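Local coordinates for protein FdhC (PDB 5KTC) that transfers a 3-hydroxybutanoyl group from coenzyme A to the amino group of a dTDP-linked dideoxy sugar, as a GNAT-superfamily N-acyltransferase, at residues D73-G78 against N100-K105. Numbering follows the deposited sequence.
Sequences DQSPIG and NEHKTK. With COA (coenzyme A), chain D.
With CG of His102 swung anti to its own backbone N (chi1 -167°), the imidazole reaches back over the start of strand 75-86 to Asp73, whose CG sits between its backbone N and carbonyl carbon (chi1 67°), which points the carboxylate at the ring. In the conformer given here, one of two deposited for His102, NE2 donates to Asp73 OD2 over 2.9 Å, nearly straight at 170°, with the oxygen in the ring plane and offering its syn lone pair. The other oxygen, Asp73 OD1, takes the hydroxyl of Ser75, OG to OD1 2.8 Å, and Ser75 OG lies at the same ring edge, in its plane. Further along, Ile77 fits its branches against the type I turn of residues 100-103: CG2 packs 3.4 Å from His102 O, an oxygen that accepts a hydrogen bond from Arg70, and CD1 rests 3.8 Å from Lys103 CA. The backbone joins there too, Asn100 N giving a 2.8 Å bond to Ile77 O, while Asn100 OD1 folds back over its own loop to accept from His102 N at 2.9 Å, an Asx turn. Beyond it Lys103 runs out extended to coenzyme A, NZ to the pyrophosphate oxygen O4A 2.7 Å, and Lys105 reaches the 3'-phosphate. The aspartate would probably favour a protonated imidazole, and the bonds at both ends tie the phosphate-binding loop to the start of strand 75-86, an inner strand of the GNAT sheet.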
loop_
_atom_site.group_PDB
_atom_site.type_symbol
_atom_site.label_atom_id
_atom_site.label_comp_id
_atom_site.label_asym_id
_atom_site.label_seq_id
_atom_site.Cartn_x
_atom_site.Cartn_y
_atom_site.Cartn_z
ATOM N N ASP A 73 16.996 2.881 9.680
ATOM C CA ASP A 73 16.879 3.790 10.830
ATOM C C ASP A 73 15.529 3.813 11.539
ATOM O O ASP A 73 15.302 4.613 12.445
ATOM C CB ASP A 73 17.239 5.198 10.381
ATOM C CG ASP A 73 16.259 5.775 9.405
ATOM O OD1 ASP A 73 15.266 5.121 9.087
ATOM O OD2 ASP A 73 16.476 6.896 8.979
ATOM N N GLN A 74 14.647 2.912 11.163
ATOM C CA GLN A 74 13.341 2.812 11.801
ATOM C C GLN A 74 12.600 4.177 11.833
ATOM O O GLN A 74 12.013 4.566 12.859
ATOM C CB GLN A 74 13.447 2.140 13.199
ATOM C CG GLN A 74 14.071 0.743 13.147
ATOM C CD GLN A 74 15.574 0.819 13.355
ATOM O OE1 GLN A 74 16.018 1.385 14.347
ATOM N NE2 GLN A 74 16.364 0.332 12.413
ATOM N N SER A 75 12.618 4.862 10.700
ATOM C CA SER A 75 11.969 6.129 10.554
ATOM C C SER A 75 10.793 5.973 9.575
ATOM O O SER A 75 10.904 5.205 8.603
ATOM C CB SER A 75 12.972 7.193 10.090
ATOM O OG SER A 75 13.314 7.103 8.727
ATOM N N PRO A 76 9.704 6.732 9.798
ATOM C CA PRO A 76 8.491 6.575 9.011
ATOM C C PRO A 76 8.625 7.278 7.700
ATOM O O PRO A 76 9.158 8.388 7.645
ATOM C CB PRO A 76 7.435 7.208 9.893
ATOM C CG PRO A 76 8.150 8.290 10.624
ATOM C CD PRO A 76 9.501 7.699 10.903
ATOM N N ILE A 77 8.248 6.587 6.614
ATOM C CA ILE A 77 8.386 7.126 5.255
ATOM C C ILE A 77 7.055 7.123 4.474
ATOM O O ILE A 77 7.019 7.604 3.384
ATOM C CB ILE A 77 9.444 6.362 4.461
ATOM C CG1 ILE A 77 9.135 4.831 4.416
ATOM C CG2 ILE A 77 10.845 6.558 5.094
ATOM C CD1 ILE A 77 9.988 4.127 3.368
ATOM N N GLY A 78 5.959 6.619 5.056
ATOM C CA GLY A 78 4.688 6.713 4.362
ATOM C C GLY A 78 3.546 5.907 4.919
ATOM O O GLY A 78 3.589 5.471 6.077
ATOM N N ASN A 100 7.256 9.571 1.336
ATOM C CA ASN A 100 7.827 10.942 1.383
ATOM C C ASN A 100 9.261 10.908 0.877
ATOM O O ASN A 100 9.756 9.844 0.478
ATOM C CB ASN A 100 7.741 11.545 2.798
ATOM C CG ASN A 100 8.555 10.802 3.839
ATOM O OD1 ASN A 100 9.518 10.109 3.559
ATOM N ND2 ASN A 100 8.112 10.914 5.093
ATOM N N GLU A 101 9.929 12.062 0.906
ATOM C CA GLU A 101 11.342 12.193 0.478
ATOM C C GLU A 101 12.343 11.243 1.088
ATOM O O GLU A 101 13.331 10.934 0.459
ATOM C CB GLU A 101 11.854 13.604 0.830
ATOM C CG GLU A 101 12.223 14.459 -0.358
ATOM C CD GLU A 101 12.682 15.860 0.069
ATOM O OE1 GLU A 101 12.543 16.195 1.281
ATOM O OE2 GLU A 101 13.184 16.622 -0.797
ATOM N N HIS A 102 12.088 10.798 2.306
ATOM C CA HIS A 102 13.057 9.950 3.060
ATOM C C HIS A 102 12.870 8.485 2.734
ATOM O O HIS A 102 13.541 7.654 3.279
ATOM C CB HIS A 102 12.993 10.192 4.593
ATOM C CG HIS A 102 14.142 9.592 5.387
ATOM N ND1 HIS A 102 15.468 9.677 5.009
ATOM C CD2 HIS A 102 14.141 8.944 6.577
ATOM C CE1 HIS A 102 16.223 9.056 5.893
ATOM N NE2 HIS A 102 15.443 8.601 6.857
ATOM N N LYS A 103 11.996 8.171 1.783
ATOM C CA LYS A 103 11.756 6.824 1.366
ATOM C C LYS A 103 13.055 6.189 0.847
ATOM O O LYS A 103 13.909 6.875 0.286
ATOM C CB LYS A 103 10.679 6.790 0.222
ATOM C CG LYS A 103 11.161 7.429 -1.100
ATOM C CD LYS A 103 10.118 7.538 -2.180
ATOM C CE LYS A 103 10.675 8.266 -3.417
ATOM N NZ LYS A 103 9.597 8.646 -4.370
ATOM N N THR A 104 13.172 4.896 0.997
ATOM C CA THR A 104 14.211 4.180 0.301
ATOM C C THR A 104 13.860 4.125 -1.178
ATOM O O THR A 104 12.694 4.344 -1.569
ATOM C CB THR A 104 14.374 2.750 0.794
ATOM O OG1 THR A 104 13.112 2.126 0.749
ATOM C CG2 THR A 104 14.862 2.692 2.228
ATOM N N LYS A 105 14.877 3.860 -1.995
ATOM C CA LYS A 105 14.755 3.987 -3.463
ATOM C C LYS A 105 13.597 3.141 -4.033
ATOM O O LYS A 105 12.823 3.632 -4.866
ATOM C CB LYS A 105 16.030 3.536 -4.141
ATOM C CG LYS A 105 16.077 3.886 -5.609
ATOM C CD LYS A 105 17.503 3.681 -6.116
ATOM C CE LYS A 105 17.602 3.886 -7.627
ATOM N NZ LYS A 105 17.255 5.270 -8.074
HETATM N N1A COA D . 10.309 -3.356 -11.278
HETATM C C2A COA D . 11.514 -2.828 -10.961
HETATM N N3A COA D . 11.666 -1.560 -10.569
HETATM C C4A COA D . 10.584 -0.817 -10.397
HETATM C C5A COA D . 9.228 -1.348 -10.683
HETATM C C6A COA D . 9.144 -2.708 -11.156
HETATM N N6A COA D . 7.976 -3.272 -11.452
HETATM N N7A COA D . 8.360 -0.380 -10.422
HETATM C C8A COA D . 9.075 0.691 -10.020
HETATM N N9A COA D . 10.409 0.423 -10.017
HETATM C C1B COA D . 11.502 1.333 -9.610
HETATM C C2B COA D . 11.262 2.723 -10.211
HETATM O O2B COA D . 11.784 2.861 -11.543
HETATM C C3B COA D . 11.900 3.613 -9.200
HETATM O O3B COA D . 13.314 3.548 -9.406
HETATM P P3B COA D . 14.097 4.801 -10.041
HETATM O O7A COA D . 14.629 5.490 -8.778
HETATM O O8A COA D . 15.084 3.938 -10.775
HETATM O O9A COA D . 13.107 5.603 -10.846
HETATM C C4B COA D . 11.586 2.926 -7.889
HETATM O O4B COA D . 11.471 1.525 -8.188
HETATM C C5B COA D . 10.391 3.519 -7.171
HETATM O O5B COA D . 9.249 3.462 -7.998
HETATM P P1A COA D . 8.496 4.795 -8.391
HETATM O O1A COA D . 7.482 4.452 -9.460
HETATM O O2A COA D . 9.379 6.009 -8.493
HETATM O O3A COA D . 7.515 5.122 -7.146
HETATM P P2A COA D . 7.521 6.249 -6.072
HETATM O O4A COA D . 8.730 6.233 -5.176
HETATM O O5A COA D . 7.176 7.601 -6.672
HETATM O O6A COA D . 6.306 5.816 -5.132
HETATM C CBP COA D . 4.045 6.638 -4.742
HETATM C CCP COA D . 4.990 5.860 -5.674
HETATM C CDP COA D . 2.699 6.677 -5.420
HETATM C CEP COA D . 3.926 5.936 -3.393
HETATM C CAP COA D . 4.610 8.064 -4.531
HETATM O OAP COA D . 4.970 8.554 -5.865
HETATM C C9P COA D . 3.699 8.980 -3.819
HETATM O O9P COA D . 3.549 9.057 -2.581
HETATM N N8P COA D . 2.982 9.770 -4.644
HETATM C C7P COA D . 2.046 10.692 -4.121
HETATM C C6P COA D . 0.795 10.105 -3.516
HETATM C C5P COA D . 0.012 9.380 -4.580
HETATM O O5P COA D . -0.237 9.966 -5.649
HETATM N N4P COA D . -0.332 8.136 -4.315
HETATM C C3P COA D . -0.976 7.278 -5.315
HETATM C C2P COA D . -2.470 7.608 -5.500
HETATM S S1P COA D . -3.105 6.683 -6.947
#